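Local coordinates for protein thymidylate synthase 1 (Bacillus subtilis, PDB 1BKP) that catalyses the reductive methylation of dUMP to dTMP, with 5,10-methylenetetrahydrofolate as the source of both the methyl group and the reducing equivalents, at residues I56-K61 against E237-P242; F49-V54 against Y208-Y213; P242-N247 against F261-Y266. All coordinates share one frame; numbering follows the deposited sequence.

Interaction 1 (I56-K61 against E237-P242); sequences ILTTKK and EQFEAP
Thr58 faces Gln238 where two irregular segments meet; the touching parts, 56-59 and 237-242, run in roughly opposite directions, 154° apart. The backbones are closest at Thr58 and Gln238, whose CA atoms lie 5.8 Å apart; at the other end the nearest CA pair is Ile56 and Ala241, 7.0 Å apart. No backbone-to-backbone hydrogen bond joins them; a side chain and a water bridge the gap instead.

The side chain is that of Thr58. Its OG1 sits between the backbone N and the carbonyl carbon (chi1 66°), a placement that turns it to the other segment, where it accepts the N-H of Phe239 at an N to OG1 distance of 3.1 Å; the bond is nearly straight, 170° at the hydrogen. A second hydrogen bond ties the same OG1 to Asp4 OD2 of helix 3-17. Water 1 adds a second bridge, donating to Thr58 O at 3.0 Å and to Glu237 O at 2.7 Å.

Apolar contacts lie at both ends. Ile56 presents its CG2 branch to the proline ring and meets Pro242 CD at 3.5 Å, with CG only slightly farther. The Thr59 and Gln238 side chains lie side by side, pointing the same way, Thr59 CG2 4.2 Å from Gln238 CG; their polar ends turn to other partners, Thr59 OG1 to Gln233 and Gln238 OE1 to Lys5.

This is loop-to-loop packing in the thymidylate synthase fold: the connection leading into helix 64-75 is fastened to the one between helix 227-235 and strand 243-246, beside the N-terminal helix 3-17.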
loop_
_atom_site.group_PDB
_atom_site.type_symbol
_atom_site.label_atom_id
_atom_site.label_comp_id
_atom_site.label_asym_id
_atom_site.label_seq_id
_atom_site.Cartn_x
_atom_site.Cartn_y
_atom_site.Cartn_z
ATOM N N ILE A 56 8.627 19.394 -5.849
ATOM C CA ILE A 56 9.964 19.528 -5.315
ATOM C C ILE A 56 9.933 20.670 -4.347
ATOM O O ILE A 56 9.034 21.569 -4.401
ATOM C CB ILE A 56 10.994 19.740 -6.455
ATOM C CG1 ILE A 56 12.439 19.565 -5.952
ATOM C CG2 ILE A 56 10.816 21.106 -7.154
ATOM C CD1 ILE A 56 13.443 19.370 -7.120
ATOM N N LEU A 57 10.675 20.470 -3.250
ATOM C CA LEU A 57 10.699 21.527 -2.236
ATOM C C LEU A 57 11.490 22.742 -2.702
ATOM O O LEU A 57 12.488 22.570 -3.420
ATOM C CB LEU A 57 11.419 21.065 -0.970
ATOM C CG LEU A 57 10.763 19.949 -0.118
ATOM C CD1 LEU A 57 11.443 19.981 1.295
ATOM C CD2 LEU A 57 9.184 20.188 -0.096
ATOM N N THR A 58 11.074 23.946 -2.275
ATOM C CA THR A 58 11.907 25.119 -2.566
ATOM C C THR A 58 12.496 25.713 -1.248
ATOM O O THR A 58 13.306 26.664 -1.271
ATOM C CB THR A 58 11.201 26.145 -3.315
ATOM O OG1 THR A 58 10.139 26.706 -2.523
ATOM C CG2 THR A 58 10.721 25.566 -4.719
ATOM N N THR A 59 12.065 25.192 -0.102
ATOM C CA THR A 59 12.571 25.713 1.160
ATOM C C THR A 59 13.985 25.203 1.486
ATOM O O THR A 59 14.586 25.618 2.457
ATOM C CB THR A 59 11.623 25.499 2.361
ATOM O OG1 THR A 59 11.428 24.120 2.453
ATOM C CG2 THR A 59 10.225 26.251 2.165
ATOM N N LYS A 60 14.442 24.210 0.732
ATOM C CA LYS A 60 15.825 23.720 0.819
ATOM C C LYS A 60 16.088 23.031 -0.515
ATOM O O LYS A 60 15.152 22.743 -1.252
ATOM C CB LYS A 60 16.030 22.720 1.969
ATOM C CG LYS A 60 15.490 21.327 1.716
ATOM C CD LYS A 60 15.993 20.312 2.682
ATOM C CE LYS A 60 15.400 18.869 2.336
ATOM N NZ LYS A 60 15.741 17.775 3.362
ATOM N N LYS A 61 17.353 22.850 -0.899
ATOM C CA LYS A 61 17.608 22.227 -2.172
ATOM C C LYS A 61 17.501 20.707 -2.067
ATOM O O LYS A 61 18.012 20.110 -1.142
ATOM C CB LYS A 61 19.028 22.524 -2.625
ATOM C CG LYS A 61 19.381 21.870 -3.908
ATOM C CD LYS A 61 20.895 22.122 -4.152
ATOM C CE LYS A 61 21.329 21.618 -5.524
ATOM N NZ LYS A 61 20.764 22.408 -6.639
ATOM N N GLU A 237 10.515 31.546 2.680
ATOM C CA GLU A 237 9.808 31.936 1.484
ATOM C C GLU A 237 9.677 30.714 0.552
ATOM O O GLU A 237 10.569 29.849 0.559
ATOM C CB GLU A 237 10.643 33.072 0.845
ATOM C CG GLU A 237 10.037 33.871 -0.258
ATOM C CD GLU A 237 10.635 35.279 -0.327
ATOM O OE1 GLU A 237 11.877 35.388 -0.385
ATOM O OE2 GLU A 237 9.858 36.266 -0.293
ATOM N N GLN A 238 8.575 30.602 -0.199
ATOM C CA GLN A 238 8.369 29.489 -1.167
ATOM C C GLN A 238 8.408 30.123 -2.617
ATOM O O GLN A 238 7.751 31.129 -2.874
ATOM C CB GLN A 238 7.018 28.782 -0.944
ATOM C CG GLN A 238 6.916 28.160 0.470
ATOM C CD GLN A 238 5.568 27.618 0.801
ATOM O OE1 GLN A 238 4.704 27.492 -0.042
ATOM N NE2 GLN A 238 5.365 27.299 2.062
ATOM N N PHE A 239 9.088 29.462 -3.546
ATOM C CA PHE A 239 9.250 29.922 -4.906
ATOM C C PHE A 239 8.402 29.067 -5.815
ATOM O O PHE A 239 7.787 28.099 -5.368
ATOM C CB PHE A 239 10.701 29.793 -5.266
ATOM C CG PHE A 239 11.585 30.752 -4.456
ATOM C CD1 PHE A 239 11.231 32.114 -4.349
ATOM C CD2 PHE A 239 12.610 30.273 -3.656
ATOM C CE1 PHE A 239 11.877 32.964 -3.446
ATOM C CE2 PHE A 239 13.268 31.115 -2.753
ATOM C CZ PHE A 239 12.880 32.459 -2.663
ATOM N N GLU A 240 8.301 29.455 -7.071
ATOM C CA GLU A 240 7.533 28.671 -8.034
ATOM C C GLU A 240 8.347 27.441 -8.357
ATOM O O GLU A 240 9.579 27.474 -8.317
ATOM C CB GLU A 240 7.324 29.479 -9.340
ATOM C CG GLU A 240 6.526 30.739 -9.153
ATOM C CD GLU A 240 5.789 31.128 -10.421
ATOM O OE1 GLU A 240 6.225 30.701 -11.518
ATOM O OE2 GLU A 240 4.766 31.848 -10.318
ATOM N N ALA A 241 7.675 26.381 -8.783
ATOM C CA ALA A 241 8.378 25.195 -9.049
ATOM C C ALA A 241 9.201 25.320 -10.343
ATOM O O ALA A 241 8.789 26.029 -11.278
ATOM C CB ALA A 241 7.444 24.035 -9.117
ATOM N N PRO A 242 10.370 24.615 -10.415
ATOM C CA PRO A 242 11.220 24.633 -11.599
ATOM C C PRO A 242 10.539 23.786 -12.668
ATOM O O PRO A 242 9.620 23.010 -12.382
ATOM C CB PRO A 242 12.511 23.973 -11.082
ATOM C CG PRO A 242 12.074 23.111 -9.984
ATOM C CD PRO A 242 11.018 23.882 -9.307
HETATM O O HOH W 1 13.176 29.113 0.447
#

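Interaction 2 (F49-V54 against Y208-Y213); sequences FDNSEV and YELGEY
Phe49 and Tyr213 form an antiparallel hydrogen-bonded pair in the large mixed sheet of the thymidylate synthase fold, where strand 39-49 ends against strand 209-223. Phe49 N donates to Tyr213 O at 2.8 Å, and Tyr213 N returns a bond to Phe49 O at 2.7 Å. Both side chains leave the same face of the sheet. Tyr213 CG lies anti to the backbone N (chi1 167°) and Phe49 CG beside its own N (chi1 -55°), which sets the two rings rim to rim, planes 23° apart, with Phe49 CD2 3.6 Å from Tyr213 CD2 and neither ring over the other. Beyond the contact, Tyr213 OH is hydrogen-bonded to Val192 O.

Past Phe49 the chain turns away, and the Asn51 amide takes over from the backbone. Its ND2 donates to Gly211 O at 2.8 Å, with the acceptor close to the amide plane, while Gln199 and Asn196 of helix 188-206 bind ND2 and OD1. With an alanine here, Gly211 O would probably lose this N-H, and Asn196 and Gln199 their bonds to the Asn51 amide. The Leu210 side chain crosses that of Asn51 at about a right angle, CD1 lying 4.0 Å from Asn51 CG.

The turn itself is an Asx turn: Asp50 OD1 accepts from Ser52 N, and Ser52 OG donates to the same oxygen. Water 2 spans the widening gap between the chains, donating to Asp50 O at 2.5 Å and to Leu210 O at 3.1 Å.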
loop_
_atom_site.group_PDB
_atom_site.type_symbol
_atom_site.label_atom_id
_atom_site.label_comp_id
_atom_site.label_asym_id
_atom_site.label_seq_id
_atom_site.Cartn_x
_atom_site.Cartn_y
_atom_site.Cartn_z
ATOM N N PHE A 49 -0.749 15.078 -6.091
ATOM C CA PHE A 49 -0.392 16.179 -6.985
ATOM C C PHE A 49 -1.064 15.917 -8.335
ATOM O O PHE A 49 -1.147 14.757 -8.828
ATOM C CB PHE A 49 1.127 16.199 -7.155
ATOM C CG PHE A 49 1.845 16.274 -5.868
ATOM C CD1 PHE A 49 2.100 17.517 -5.273
ATOM C CD2 PHE A 49 2.312 15.144 -5.269
ATOM C CE1 PHE A 49 2.819 17.555 -4.139
ATOM C CE2 PHE A 49 3.036 15.220 -4.121
ATOM C CZ PHE A 49 3.291 16.389 -3.570
ATOM N N ASP A 50 -1.405 17.007 -8.990
ATOM C CA ASP A 50 -2.104 16.869 -10.255
ATOM C C ASP A 50 -1.126 16.946 -11.441
ATOM O O ASP A 50 -1.489 16.858 -12.627
ATOM C CB ASP A 50 -3.212 17.928 -10.328
ATOM C CG ASP A 50 -2.690 19.355 -10.324
ATOM O OD1 ASP A 50 -1.484 19.599 -10.268
ATOM O OD2 ASP A 50 -3.526 20.260 -10.416
ATOM N N ASN A 51 0.151 17.057 -11.114
ATOM C CA ASN A 51 1.192 17.140 -12.112
ATOM C C ASN A 51 1.273 18.439 -12.919
ATOM O O ASN A 51 1.954 18.502 -13.974
ATOM C CB ASN A 51 1.220 15.873 -13.018
ATOM C CG ASN A 51 2.186 14.812 -12.463
ATOM O OD1 ASN A 51 3.301 15.158 -12.079
ATOM N ND2 ASN A 51 1.730 13.521 -12.369
ATOM N N SER A 52 0.647 19.491 -12.406
ATOM C CA SER A 52 0.707 20.783 -13.102
ATOM C C SER A 52 2.078 21.374 -12.796
ATOM O O SER A 52 2.552 22.241 -13.476
ATOM C CB SER A 52 -0.414 21.685 -12.663
ATOM O OG SER A 52 -0.422 21.826 -11.250
ATOM N N GLU A 53 2.731 20.884 -11.747
ATOM C CA GLU A 53 4.107 21.310 -11.445
ATOM C C GLU A 53 4.880 20.108 -10.879
ATOM O O GLU A 53 4.278 19.105 -10.446
ATOM C CB GLU A 53 4.122 22.487 -10.441
ATOM C CG GLU A 53 3.421 22.279 -9.260
ATOM C CD GLU A 53 3.388 23.553 -8.341
ATOM O OE1 GLU A 53 2.855 24.567 -8.739
ATOM O OE2 GLU A 53 3.845 23.493 -7.194
ATOM N N VAL A 54 6.208 20.207 -10.914
ATOM C CA VAL A 54 7.107 19.165 -10.424
ATOM C C VAL A 54 7.051 19.191 -8.888
ATOM O O VAL A 54 7.120 20.243 -8.328
ATOM C CB VAL A 54 8.534 19.496 -10.904
ATOM C CG1 VAL A 54 9.548 18.662 -10.181
ATOM C CG2 VAL A 54 8.610 19.103 -12.395
ATOM N N TYR A 208 1.212 8.029 -22.855
ATOM C CA TYR A 208 0.066 8.613 -22.174
ATOM C C TYR A 208 0.410 9.940 -21.656
ATOM O O TYR A 208 1.592 10.338 -21.637
ATOM C CB TYR A 208 -0.366 7.740 -20.947
ATOM C CG TYR A 208 -0.862 6.393 -21.318
ATOM C CD1 TYR A 208 -2.086 6.253 -22.014
ATOM C CD2 TYR A 208 -0.110 5.230 -21.024
ATOM C CE1 TYR A 208 -2.555 4.984 -22.408
ATOM C CE2 TYR A 208 -0.538 3.989 -21.413
ATOM C CZ TYR A 208 -1.774 3.867 -22.103
ATOM O OH TYR A 208 -2.259 2.619 -22.471
ATOM N N GLU A 209 -0.611 10.700 -21.369
ATOM C CA GLU A 209 -0.473 12.004 -20.745
ATOM C C GLU A 209 -0.300 11.710 -19.221
ATOM O O GLU A 209 -0.663 10.631 -18.782
ATOM C CB GLU A 209 -1.776 12.788 -20.896
ATOM C CG GLU A 209 -1.880 13.501 -22.251
ATOM C CD GLU A 209 -2.735 14.772 -22.152
ATOM O OE1 GLU A 209 -3.711 14.811 -21.349
ATOM O OE2 GLU A 209 -2.408 15.742 -22.873
ATOM N N LEU A 210 -0.024 12.759 -18.429
ATOM C CA LEU A 210 0.209 12.591 -17.014
ATOM C C LEU A 210 -1.042 12.749 -16.206
ATOM O O LEU A 210 -1.779 13.763 -16.338
ATOM C CB LEU A 210 1.219 13.639 -16.465
ATOM C CG LEU A 210 2.662 13.479 -16.850
ATOM C CD1 LEU A 210 3.362 14.737 -16.307
ATOM C CD2 LEU A 210 3.319 12.134 -16.349
ATOM N N GLY A 211 -1.294 11.744 -15.358
ATOM C CA GLY A 211 -2.436 11.833 -14.496
ATOM C C GLY A 211 -1.959 12.301 -13.143
ATOM O O GLY A 211 -0.978 13.057 -13.004
ATOM N N GLU A 212 -2.704 11.897 -12.128
ATOM C CA GLU A 212 -2.394 12.310 -10.737
ATOM C C GLU A 212 -1.186 11.566 -10.193
ATOM O O GLU A 212 -0.874 10.482 -10.717
ATOM C CB GLU A 212 -3.651 11.959 -9.900
ATOM C CG GLU A 212 -3.604 12.551 -8.563
ATOM C CD GLU A 212 -4.974 12.720 -7.973
ATOM O OE1 GLU A 212 -5.929 12.060 -8.450
ATOM O OE2 GLU A 212 -5.081 13.510 -7.009
ATOM N N TYR A 213 -0.496 12.106 -9.151
ATOM C CA TYR A 213 0.662 11.377 -8.574
ATOM C C TYR A 213 0.356 11.391 -7.050
ATOM O O TYR A 213 0.094 12.462 -6.508
ATOM C CB TYR A 213 1.932 12.161 -8.852
ATOM C CG TYR A 213 3.113 11.675 -8.034
ATOM C CD1 TYR A 213 3.548 10.352 -8.063
ATOM C CD2 TYR A 213 3.819 12.567 -7.255
ATOM C CE1 TYR A 213 4.696 9.965 -7.325
ATOM C CE2 TYR A 213 4.962 12.188 -6.541
ATOM C CZ TYR A 213 5.395 10.871 -6.604
ATOM O OH TYR A 213 6.623 10.516 -5.985
HETATM O O HOH W 2 -2.990 15.314 -13.975
#

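Interaction 3 (P242-N247 against F261-Y266); sequences PELWIN and FKLINY
Backbone hydrogen bonds pair Glu243 with Ile264 and Trp245 with Lys262, making a two-stranded antiparallel sheet from strands 243-246 and 261-264. The strand axes come within 4.8 Å and their directions differ by 157°. Each hydrogen-bonded pair is closed by two bonds: Ile264 N to Glu243 O is 2.8 Å and Glu243 N to Ile264 O is 3.1 Å, with Trp245 N to Lys262 O and Lys262 N to Trp245 O spanning a similar range. Leu244 with Leu263 and Ile246 with Phe261 are the non-hydrogen-bonded pairs. Leu263 and Phe261 add CA-H...O contacts to Glu243 O and Trp245 O.

Apolar packing gathers on the face bearing Leu244, Ile246, Phe261 and Leu263. Ile246 CG1 runs beside the Phe261 ring and meets CD1 at 3.9 Å; Leu244 and Leu263 cross obliquely, joined through their CD1 atoms at 4.1 Å. Helices 188-206 and 64-75 lie against this face, Phe261 touching Val197, Met201 and Ile68, and Leu263 touching Trp64. At the strand end, Pro242 CG touches both Leu263 CG and the Tyr266 ring, 3.8 Å from Tyr266 CD1.

The other face mixes polar and apolar groups. With its CG1 branch beside the backbone N (chi1 -63°), Ile264 brings CD1 against two residues of the partner strand, 3.8 Å from Trp245 CB and 3.3 Å from Glu243 OE2. The Trp245 ring extends to the partner strand and touches Lys262 CB through CE3, while the rest of the lysine chain leads away.

The two faces thus differ in chemistry: the one with Leu244, Ile246, Phe261 and Leu263 packs on helices, while the other, mixing Trp245 and Ile264 with the exposed Glu243 and Lys262, is consistent with a surface position.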
loop_
_atom_site.group_PDB
_atom_site.type_symbol
_atom_site.label_atom_id
_atom_site.label_comp_id
_atom_site.label_asym_id
_atom_site.label_seq_id
_atom_site.Cartn_x
_atom_site.Cartn_y
_atom_site.Cartn_z
ATOM N N PRO A 242 10.370 24.615 -10.415
ATOM C CA PRO A 242 11.220 24.633 -11.599
ATOM C C PRO A 242 10.539 23.786 -12.668
ATOM O O PRO A 242 9.620 23.010 -12.382
ATOM C CB PRO A 242 12.511 23.973 -11.082
ATOM C CG PRO A 242 12.074 23.111 -9.984
ATOM C CD PRO A 242 11.018 23.882 -9.307
ATOM N N GLU A 243 10.923 23.963 -13.924
ATOM C CA GLU A 243 10.355 23.119 -14.945
ATOM C C GLU A 243 11.380 21.953 -15.108
ATOM O O GLU A 243 12.586 22.107 -14.811
ATOM C CB GLU A 243 10.198 23.955 -16.247
ATOM C CG GLU A 243 10.044 23.191 -17.494
ATOM C CD GLU A 243 10.285 24.086 -18.718
ATOM O OE1 GLU A 243 9.574 25.115 -18.851
ATOM O OE2 GLU A 243 11.186 23.767 -19.535
ATOM N N LEU A 244 10.876 20.758 -15.350
ATOM C CA LEU A 244 11.723 19.604 -15.584
ATOM C C LEU A 244 11.708 19.234 -17.111
ATOM O O LEU A 244 10.721 18.775 -17.661
ATOM C CB LEU A 244 11.236 18.417 -14.720
ATOM C CG LEU A 244 11.884 17.110 -15.083
ATOM C CD1 LEU A 244 13.380 17.147 -14.821
ATOM C CD2 LEU A 244 11.175 15.968 -14.275
ATOM N N TRP A 245 12.811 19.496 -17.784
ATOM C CA TRP A 245 12.974 19.158 -19.191
ATOM C C TRP A 245 13.393 17.670 -19.221
ATOM O O TRP A 245 14.302 17.280 -18.546
ATOM C CB TRP A 245 14.160 19.977 -19.802
ATOM C CG TRP A 245 14.471 19.532 -21.201
ATOM C CD1 TRP A 245 13.789 19.881 -22.320
ATOM C CD2 TRP A 245 15.551 18.666 -21.633
ATOM N NE1 TRP A 245 14.364 19.290 -23.432
ATOM C CE2 TRP A 245 15.453 18.554 -23.033
ATOM C CE3 TRP A 245 16.584 18.007 -20.973
ATOM C CZ2 TRP A 245 16.343 17.816 -23.785
ATOM C CZ3 TRP A 245 17.458 17.261 -21.696
ATOM C CH2 TRP A 245 17.344 17.173 -23.107
ATOM N N ILE A 246 12.746 16.869 -20.045
ATOM C CA ILE A 246 13.139 15.471 -20.203
ATOM C C ILE A 246 13.306 15.327 -21.731
ATOM O O ILE A 246 12.424 15.753 -22.506
ATOM C CB ILE A 246 12.047 14.522 -19.756
ATOM C CG1 ILE A 246 11.919 14.586 -18.225
ATOM C CG2 ILE A 246 12.480 13.036 -20.121
ATOM C CD1 ILE A 246 10.754 13.754 -17.829
ATOM N N ASN A 247 14.392 14.705 -22.186
ATOM C CA ASN A 247 14.679 14.656 -23.620
ATOM C C ASN A 247 13.466 14.027 -24.401
ATOM O O ASN A 247 13.207 12.837 -24.283
ATOM C CB ASN A 247 15.950 13.872 -23.765
ATOM C CG ASN A 247 16.480 13.775 -25.206
ATOM O OD1 ASN A 247 15.795 14.112 -26.164
ATOM N ND2 ASN A 247 17.639 13.114 -25.348
ATOM N N PHE A 261 17.824 14.749 -18.450
ATOM C CA PHE A 261 16.982 15.395 -17.465
ATOM C C PHE A 261 17.645 16.708 -17.050
ATOM O O PHE A 261 18.787 16.695 -16.719
ATOM C CB PHE A 261 16.943 14.491 -16.213
ATOM C CG PHE A 261 16.307 13.131 -16.459
ATOM C CD1 PHE A 261 14.934 12.990 -16.433
ATOM C CD2 PHE A 261 17.078 12.063 -16.747
ATOM C CE1 PHE A 261 14.332 11.750 -16.714
ATOM C CE2 PHE A 261 16.514 10.773 -17.027
ATOM C CZ PHE A 261 15.082 10.634 -17.012
ATOM N N LYS A 262 16.919 17.799 -16.958
ATOM C CA LYS A 262 17.545 19.025 -16.516
ATOM C C LYS A 262 16.416 19.807 -15.843
ATOM O O LYS A 262 15.313 19.846 -16.370
ATOM C CB LYS A 262 18.124 19.769 -17.770
ATOM C CG LYS A 262 17.866 21.232 -17.853
ATOM C CD LYS A 262 18.418 21.795 -19.169
ATOM C CE LYS A 262 18.844 23.271 -19.024
ATOM N NZ LYS A 262 19.703 23.739 -20.168
ATOM N N LEU A 263 16.695 20.344 -14.654
ATOM C CA LEU A 263 15.792 21.159 -13.897
ATOM C C LEU A 263 16.108 22.543 -14.252
ATOM O O LEU A 263 17.224 22.964 -14.066
ATOM C CB LEU A 263 16.119 20.994 -12.445
ATOM C CG LEU A 263 15.005 20.987 -11.432
ATOM C CD1 LEU A 263 13.830 20.091 -11.959
ATOM C CD2 LEU A 263 15.597 20.493 -10.078
ATOM N N ILE A 264 15.118 23.335 -14.565
ATOM C CA ILE A 264 15.343 24.675 -15.006
ATOM C C ILE A 264 14.707 25.659 -14.104
ATOM O O ILE A 264 13.529 25.587 -13.790
ATOM C CB ILE A 264 14.669 24.870 -16.424
ATOM C CG1 ILE A 264 15.314 23.941 -17.453
ATOM C CG2 ILE A 264 14.686 26.317 -16.876
ATOM C CD1 ILE A 264 14.284 23.562 -18.477
ATOM N N ASN A 265 15.493 26.660 -13.765
ATOM C CA ASN A 265 15.041 27.756 -12.906
ATOM C C ASN A 265 14.729 27.239 -11.477
ATOM O O ASN A 265 13.808 27.724 -10.810
ATOM C CB ASN A 265 13.804 28.403 -13.522
ATOM C CG ASN A 265 13.359 29.625 -12.774
ATOM O OD1 ASN A 265 14.146 30.535 -12.504
ATOM N ND2 ASN A 265 12.092 29.633 -12.380
ATOM N N TYR A 266 15.592 26.370 -10.976
ATOM C CA TYR A 266 15.328 25.870 -9.603
ATOM C C TYR A 266 15.831 26.827 -8.518
ATOM O O TYR A 266 17.005 26.831 -8.254
ATOM C CB TYR A 266 15.981 24.516 -9.442
ATOM C CG TYR A 266 15.676 23.807 -8.128
ATOM C CD1 TYR A 266 14.576 24.164 -7.305
ATOM C CD2 TYR A 266 16.507 22.758 -7.699
ATOM C CE1 TYR A 266 14.290 23.496 -6.083
ATOM C CE2 TYR A 266 16.253 22.077 -6.479
ATOM C CZ TYR A 266 15.123 22.483 -5.676
ATOM O OH TYR A 266 14.911 21.862 -4.469
#

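In the fold
Along the chain, the segments of interactions 1 and 2 alternate, while interaction 3 follows both in series and shares Pro242 with interaction 1. The contact centres lie about 18 Å (1 and 2), 13 Å (1 and 3) and 15 Å (2 and 3) apart. Only interaction 2 belongs to the large mixed sheet; interaction 3 is a separate two-stranded sheet, and interaction 1 joins loops. Residues 49-61 connect all three: Val54 CG2 packs on Leu244 CB, Ala241 CB touches Glu53, and Tyr266 OH is hydrogen-bonded to Leu57 O. The C-terminal part of the chain is thereby bound to the connection between strand 39-49 and helix 64-75.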